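Local coordinates for autophagy protein 5 (Saccharomyces cerevisiae, PDB 2DYO), which takes part in autophagic vesicle formation and cytoplasm-to-vacuole transport, and is required for mitophagy and for degradation of the nucleus by autophagy, at residues 157-162 with 194-199; 198-203 with 265-270. All coordinates share one frame; numbering follows the deposited sequence.

Interaction 1: residues 157-162 with 194-199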
loop_
_atom_site.group_PDB
_atom_site.type_symbol
_atom_site.label_atom_id
_atom_site.label_comp_id
_atom_site.label_asym_id
_atom_site.label_seq_id
_atom_site.Cartn_x
_atom_site.Cartn_y
_atom_site.Cartn_z
ATOM N N ILE A 157 15.503 7.848 9.194
ATOM C CA ILE A 157 15.788 8.514 7.927
ATOM C C ILE A 157 15.418 9.997 7.994
ATOM O O ILE A 157 16.191 10.863 7.569
ATOM C CB ILE A 157 15.013 7.833 6.765
ATOM C CG1 ILE A 157 15.532 6.401 6.584
ATOM C CG2 ILE A 157 15.173 8.637 5.471
ATOM C CD1 ILE A 157 14.682 5.528 5.668
ATOM N N LEU A 158 14.244 10.285 8.549
ATOM C CA LEU A 158 13.763 11.658 8.672
ATOM C C LEU A 158 14.468 12.500 9.728
ATOM O O LEU A 158 14.800 13.659 9.475
ATOM C CB LEU A 158 12.261 11.671 8.978
ATOM C CG LEU A 158 11.292 11.240 7.877
ATOM C CD1 LEU A 158 9.889 11.124 8.463
ATOM C CD2 LEU A 158 11.312 12.259 6.740
ATOM N N ASN A 159 14.700 11.923 10.905
ATOM C CA ASN A 159 15.317 12.663 12.003
ATOM C C ASN A 159 16.804 12.440 12.265
ATOM O O ASN A 159 17.422 13.203 13.006
ATOM C CB ASN A 159 14.548 12.394 13.298
ATOM C CG ASN A 159 13.058 12.621 13.148
ATOM O OD1 ASN A 159 12.626 13.506 12.407
ATOM N ND2 ASN A 159 12.259 11.829 13.864
ATOM N N GLY A 160 17.380 11.405 11.666
ATOM C CA GLY A 160 18.783 11.124 11.901
ATOM C C GLY A 160 18.932 10.158 13.064
ATOM O O GLY A 160 20.013 9.619 13.306
ATOM N N SER A 161 17.839 9.948 13.795
ATOM C CA SER A 161 17.823 9.024 14.927
ATOM C C SER A 161 16.411 8.469 15.073
ATOM O O SER A 161 15.456 9.028 14.531
ATOM C CB SER A 161 18.224 9.731 16.228
ATOM O OG SER A 161 17.150 10.495 16.748
ATOM N N SER A 162 16.283 7.371 15.808
ATOM C CA SER A 162 14.983 6.747 16.014
ATOM C C SER A 162 14.431 7.097 17.388
ATOM O O SER A 162 13.521 6.436 17.885
ATOM C CB SER A 162 15.110 5.229 15.885
ATOM O OG SER A 162 16.007 4.722 16.858
ATOM N N LYS A 194 3.839 13.004 15.526
ATOM C CA LYS A 194 4.706 12.980 16.701
ATOM C C LYS A 194 6.064 12.369 16.400
ATOM O O LYS A 194 7.073 12.782 16.970
ATOM C CB LYS A 194 4.075 12.168 17.836
ATOM C CG LYS A 194 2.917 12.824 18.545
ATOM C CD LYS A 194 2.616 12.089 19.848
ATOM C CE LYS A 194 3.854 12.028 20.742
ATOM N NZ LYS A 194 3.568 11.424 22.075
ATOM N N ILE A 195 6.081 11.368 15.524
ATOM C CA ILE A 195 7.319 10.690 15.161
ATOM C C ILE A 195 8.253 11.652 14.451
ATOM O O ILE A 195 9.471 11.565 14.598
ATOM C CB ILE A 195 7.049 9.481 14.240
ATOM C CG1 ILE A 195 6.212 8.440 14.984
ATOM C CG2 ILE A 195 8.371 8.873 13.777
ATOM C CD1 ILE A 195 5.851 7.231 14.153
ATOM N N SER A 196 7.673 12.564 13.675
ATOM C CA SER A 196 8.446 13.569 12.951
ATOM C C SER A 196 7.556 14.620 12.304
ATOM O O SER A 196 6.666 14.298 11.511
ATOM C CB SER A 196 9.314 12.923 11.873
ATOM O OG SER A 196 10.143 13.900 11.263
ATOM N N SER A 197 7.806 15.879 12.649
ATOM C CA SER A 197 7.046 16.999 12.107
ATOM C C SER A 197 8.007 18.112 11.695
ATOM O O SER A 197 7.586 19.211 11.327
ATOM C CB SER A 197 6.057 17.521 13.154
ATOM O OG SER A 197 6.733 17.986 14.310
ATOM N N SER A 198 9.301 17.810 11.766
ATOM C CA SER A 198 10.347 18.758 11.398
ATOM C C SER A 198 10.742 18.535 9.941
ATOM O O SER A 198 10.223 17.628 9.291
ATOM C CB SER A 198 11.567 18.551 12.293
ATOM O OG SER A 198 12.121 17.263 12.087
ATOM N N ARG A 199 11.660 19.353 9.430
ATOM C CA ARG A 199 12.104 19.200 8.049
ATOM C C ARG A 199 13.114 18.056 7.951
ATOM O O ARG A 199 14.133 18.038 8.640
ATOM C CB ARG A 199 12.716 20.503 7.514
ATOM C CG ARG A 199 12.839 20.527 5.986
ATOM C CD ARG A 199 13.009 21.941 5.445
ATOM N NE ARG A 199 12.870 22.002 3.988
ATOM C CZ ARG A 199 13.785 21.576 3.121
ATOM N NH1 ARG A 199 14.927 21.051 3.551
ATOM N NH2 ARG A 199 13.558 21.670 1.818
HETATM O O HOH W 1 14.011 16.135 10.934
#

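Interaction 2: residues 198-203 with 265-270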
loop_
_atom_site.group_PDB
_atom_site.type_symbol
_atom_site.label_atom_id
_atom_site.label_comp_id
_atom_site.label_asym_id
_atom_site.label_seq_id
_atom_site.Cartn_x
_atom_site.Cartn_y
_atom_site.Cartn_z
ATOM N N SER A 198 9.301 17.810 11.766
ATOM C CA SER A 198 10.347 18.758 11.398
ATOM C C SER A 198 10.742 18.535 9.941
ATOM O O SER A 198 10.223 17.628 9.291
ATOM C CB SER A 198 11.567 18.551 12.293
ATOM O OG SER A 198 12.121 17.263 12.087
ATOM N N ARG A 199 11.660 19.353 9.430
ATOM C CA ARG A 199 12.104 19.200 8.049
ATOM C C ARG A 199 13.114 18.056 7.951
ATOM O O ARG A 199 14.133 18.038 8.640
ATOM C CB ARG A 199 12.716 20.503 7.514
ATOM C CG ARG A 199 12.839 20.527 5.986
ATOM C CD ARG A 199 13.009 21.941 5.445
ATOM N NE ARG A 199 12.870 22.002 3.988
ATOM C CZ ARG A 199 13.785 21.576 3.121
ATOM N NH1 ARG A 199 14.927 21.051 3.551
ATOM N NH2 ARG A 199 13.558 21.670 1.818
ATOM N N PRO A 200 12.832 17.084 7.074
ATOM C CA PRO A 200 13.635 15.886 6.809
ATOM C C PRO A 200 15.138 16.056 6.582
ATOM O O PRO A 200 15.583 16.987 5.909
ATOM C CB PRO A 200 12.955 15.285 5.578
ATOM C CG PRO A 200 11.530 15.701 5.739
ATOM C CD PRO A 200 11.668 17.138 6.173
ATOM N N ARG A 201 15.911 15.139 7.153
ATOM C CA ARG A 201 17.357 15.119 6.973
ATOM C C ARG A 201 17.588 14.328 5.681
ATOM O O ARG A 201 18.517 14.600 4.914
ATOM C CB ARG A 201 18.027 14.411 8.148
ATOM C CG ARG A 201 18.199 15.279 9.386
ATOM C CD ARG A 201 19.163 16.410 9.085
ATOM N NE ARG A 201 19.741 16.988 10.292
ATOM C CZ ARG A 201 20.957 17.519 10.346
ATOM N NH1 ARG A 201 21.413 18.028 11.481
ATOM N NH2 ARG A 201 21.725 17.531 9.263
ATOM N N HIS A 202 16.720 13.343 5.461
ATOM C CA HIS A 202 16.746 12.494 4.267
ATOM C C HIS A 202 15.306 12.136 3.933
ATOM O O HIS A 202 14.433 12.223 4.790
ATOM C CB HIS A 202 17.523 11.198 4.513
ATOM C CG HIS A 202 19.007 11.373 4.583
ATOM N ND1 HIS A 202 19.687 11.507 5.775
ATOM C CD2 HIS A 202 19.945 11.413 3.608
ATOM C CE1 HIS A 202 20.981 11.621 5.531
ATOM N NE2 HIS A 202 21.165 11.568 4.224
ATOM N N ILE A 203 15.045 11.729 2.696
ATOM C CA ILE A 203 13.684 11.350 2.322
ATOM C C ILE A 203 13.522 9.834 2.189
ATOM O O ILE A 203 14.265 9.185 1.445
ATOM C CB ILE A 203 13.254 11.975 0.964
ATOM C CG1 ILE A 203 13.276 13.506 1.038
ATOM C CG2 ILE A 203 11.846 11.492 0.593
ATOM C CD1 ILE A 203 12.213 14.111 1.937
ATOM N N LEU A 265 8.097 19.551 -5.875
ATOM C CA LEU A 265 9.117 19.548 -4.824
ATOM C C LEU A 265 9.055 18.238 -4.044
ATOM O O LEU A 265 7.983 17.823 -3.595
ATOM C CB LEU A 265 8.893 20.716 -3.862
ATOM C CG LEU A 265 9.123 22.124 -4.416
ATOM C CD1 LEU A 265 8.606 23.170 -3.422
ATOM C CD2 LEU A 265 10.607 22.323 -4.683
ATOM N N LEU A 266 10.206 17.595 -3.871
ATOM C CA LEU A 266 10.272 16.324 -3.158
ATOM C C LEU A 266 9.773 16.407 -1.716
ATOM O O LEU A 266 9.082 15.505 -1.247
ATOM C CB LEU A 266 11.706 15.775 -3.187
ATOM C CG LEU A 266 11.890 14.351 -2.656
ATOM C CD1 LEU A 266 11.039 13.384 -3.475
ATOM C CD2 LEU A 266 13.365 13.962 -2.735
ATOM N N TYR A 267 10.118 17.472 -1.002
ATOM C CA TYR A 267 9.650 17.600 0.379
ATOM C C TYR A 267 8.126 17.625 0.407
ATOM O O TYR A 267 7.502 16.956 1.229
ATOM C CB TYR A 267 10.174 18.881 1.034
ATOM C CG TYR A 267 9.467 19.194 2.336
ATOM C CD1 TYR A 267 9.655 18.395 3.462
ATOM C CD2 TYR A 267 8.560 20.249 2.420
ATOM C CE1 TYR A 267 8.952 18.636 4.643
ATOM C CE2 TYR A 267 7.851 20.499 3.593
ATOM C CZ TYR A 267 8.052 19.689 4.699
ATOM O OH TYR A 267 7.351 19.936 5.860
ATOM N N ASP A 268 7.534 18.411 -0.490
ATOM C CA ASP A 268 6.080 18.505 -0.576
ATOM C C ASP A 268 5.476 17.145 -0.885
ATOM O O ASP A 268 4.530 16.705 -0.228
ATOM C CB ASP A 268 5.670 19.487 -1.675
ATOM C CG ASP A 268 5.425 20.878 -1.146
ATOM O OD1 ASP A 268 4.521 21.033 -0.297
ATOM O OD2 ASP A 268 6.130 21.813 -1.579
ATOM N N LEU A 269 6.026 16.483 -1.898
ATOM C CA LEU A 269 5.537 15.175 -2.300
ATOM C C LEU A 269 5.562 14.221 -1.108
ATOM O O LEU A 269 4.554 13.593 -0.786
ATOM C CB LEU A 269 6.387 14.621 -3.443
ATOM C CG LEU A 269 5.876 13.342 -4.110
ATOM C CD1 LEU A 269 4.461 13.552 -4.635
ATOM C CD2 LEU A 269 6.814 12.958 -5.232
ATOM N N TYR A 270 6.708 14.117 -0.445
ATOM C CA TYR A 270 6.810 13.231 0.708
ATOM C C TYR A 270 5.844 13.603 1.830
ATOM O O TYR A 270 5.026 12.791 2.261
ATOM C CB TYR A 270 8.221 13.232 1.292
ATOM C CG TYR A 270 8.301 12.372 2.538
ATOM C CD1 TYR A 270 8.397 10.984 2.438
ATOM C CD2 TYR A 270 8.168 12.935 3.811
ATOM C CE1 TYR A 270 8.350 10.176 3.573
ATOM C CE2 TYR A 270 8.115 12.131 4.959
ATOM C CZ TYR A 270 8.206 10.751 4.828
ATOM O OH TYR A 270 8.131 9.947 5.944
#

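Interaction 1: residues 157-162 with 194-199
Two first torsions bring the amide of Asn159 up against Ser196. In Asn159 the CG stands beside the backbone N, opposite the carbonyl carbon (chi1 -51°), which carries the amide from the last turn of its helix across to the other segment. In Ser196 the OG lies anti to its own N (chi1 -175°) and meets that amide. The two ends of the Asn159 amide then do different work. On one side Ser196 OG donates to Asn159 OD1 at 2.8 Å, on a lone pair in the carbonyl plane. On the other, Asn159 ND2 donates a hydrogen bond to Ile195 O at 2.9 Å. The acceptor lies almost in the plane of the amide, although the N-H...O angle of 148° leaves the bond somewhat bent. Donor and acceptor are thus both used, which fixes which end of the amide is oxygen and which nitrogen, and probably holds the group against flipping.

Beside the polar pair Leu158 packs with its CD1 3.9 Å from Ser196 CB. Water 1 bridges at the flank: it is hydrogen-bonded to Leu158 O, Arg199 O and Ser198 OG, joining the segments beside Ser198, whose OG is 3.8 Å from Asn159 OD1.

Both helices stop here. Gly160 leaves helical geometry with positive phi after helix 142-159, and Ser196 does so after helix 185-195, so Asn159 ties one C-terminal end to the other within the alpha-helical bundle region. Ile195 turns its side chain onto Trp151 and Cys155 of helix 142-159, while Leu158 leans on Pro200, in the loop that runs on toward strand 205-208.

Interaction 2: residues 198-203 with 265-270
Ile203 fits against the helix that begins at Leu266 by using both branches of its side chain. Its CG1 stands beside the backbone N (chi1 -61°) and CG2 anti to that N, which points CG1 at Leu266 and CG2 at Tyr270, one helical turn apart; the bent second torsion (chi2 -69°) brings CD1 to Tyr270 CB. CG1 lies 3.8 Å from Leu266 CD2, and CG2 comes within 3.9 Å of Tyr270 CD1. In both pairs the side chains slide past each other in opposite directions.

Tyr267 and Tyr270 both hold CG anti to the backbone N, yet their rings serve different neighbours. Tyr267 crosses Pro200 at about a right angle: Pro200 CD is 3.5 Å from Tyr267 CE1, with the approach oblique, whereas Pro200 CG lies in the plane of the ring at its edge, 4.0 Å from Tyr267 CD1. The extended chain of Arg199 brings its guanidinium near the same ring, with CZ 5.5 Å from the centroid and 28° off the normal, a long cation-pi approach that is at most weakly attractive. That guanidinium has a firmer partner in Val228 O, which accepts from Arg199 NH2. Tyr270, meanwhile, places its hydroxyl among Gly278 O and Arg274 NH1, bonding to both, and lays its side chain on Leu158 and Val154 of helix 142-159.

Cut back to an alanine, Ile203 would lose both branches, and this would probably deprive Leu266 CD2 and Tyr270 CD1 of this contact and open a gap beside the helix.

No hydrogen bond joins the two segments. The contact is therefore chiefly apolar, the loop before strand 205-208 packing on helix 266-273, with the polar ends of Arg199 and Tyr270 bonded elsewhere.

Ser198 and Arg199 belong to both interactions, which follow one another along the chain as the end of helix 185-195 passes into the loop before strand 205-208. Interaction 1 is the partly buried one: it joins two helix ends through amide and hydroxyl hydrogen bonds and a bridging water. Interaction 2 is more buried and apolar, and sets that loop against helix 266-273 in the UblB region. Leu158 connects them directly, since its O probably accepts from Arg201 N at 3.0 Å and its CD1 packs 3.3 Å from Tyr270 OH. At these residues the helical bundle and the ubiquitin-like domain are in direct contact.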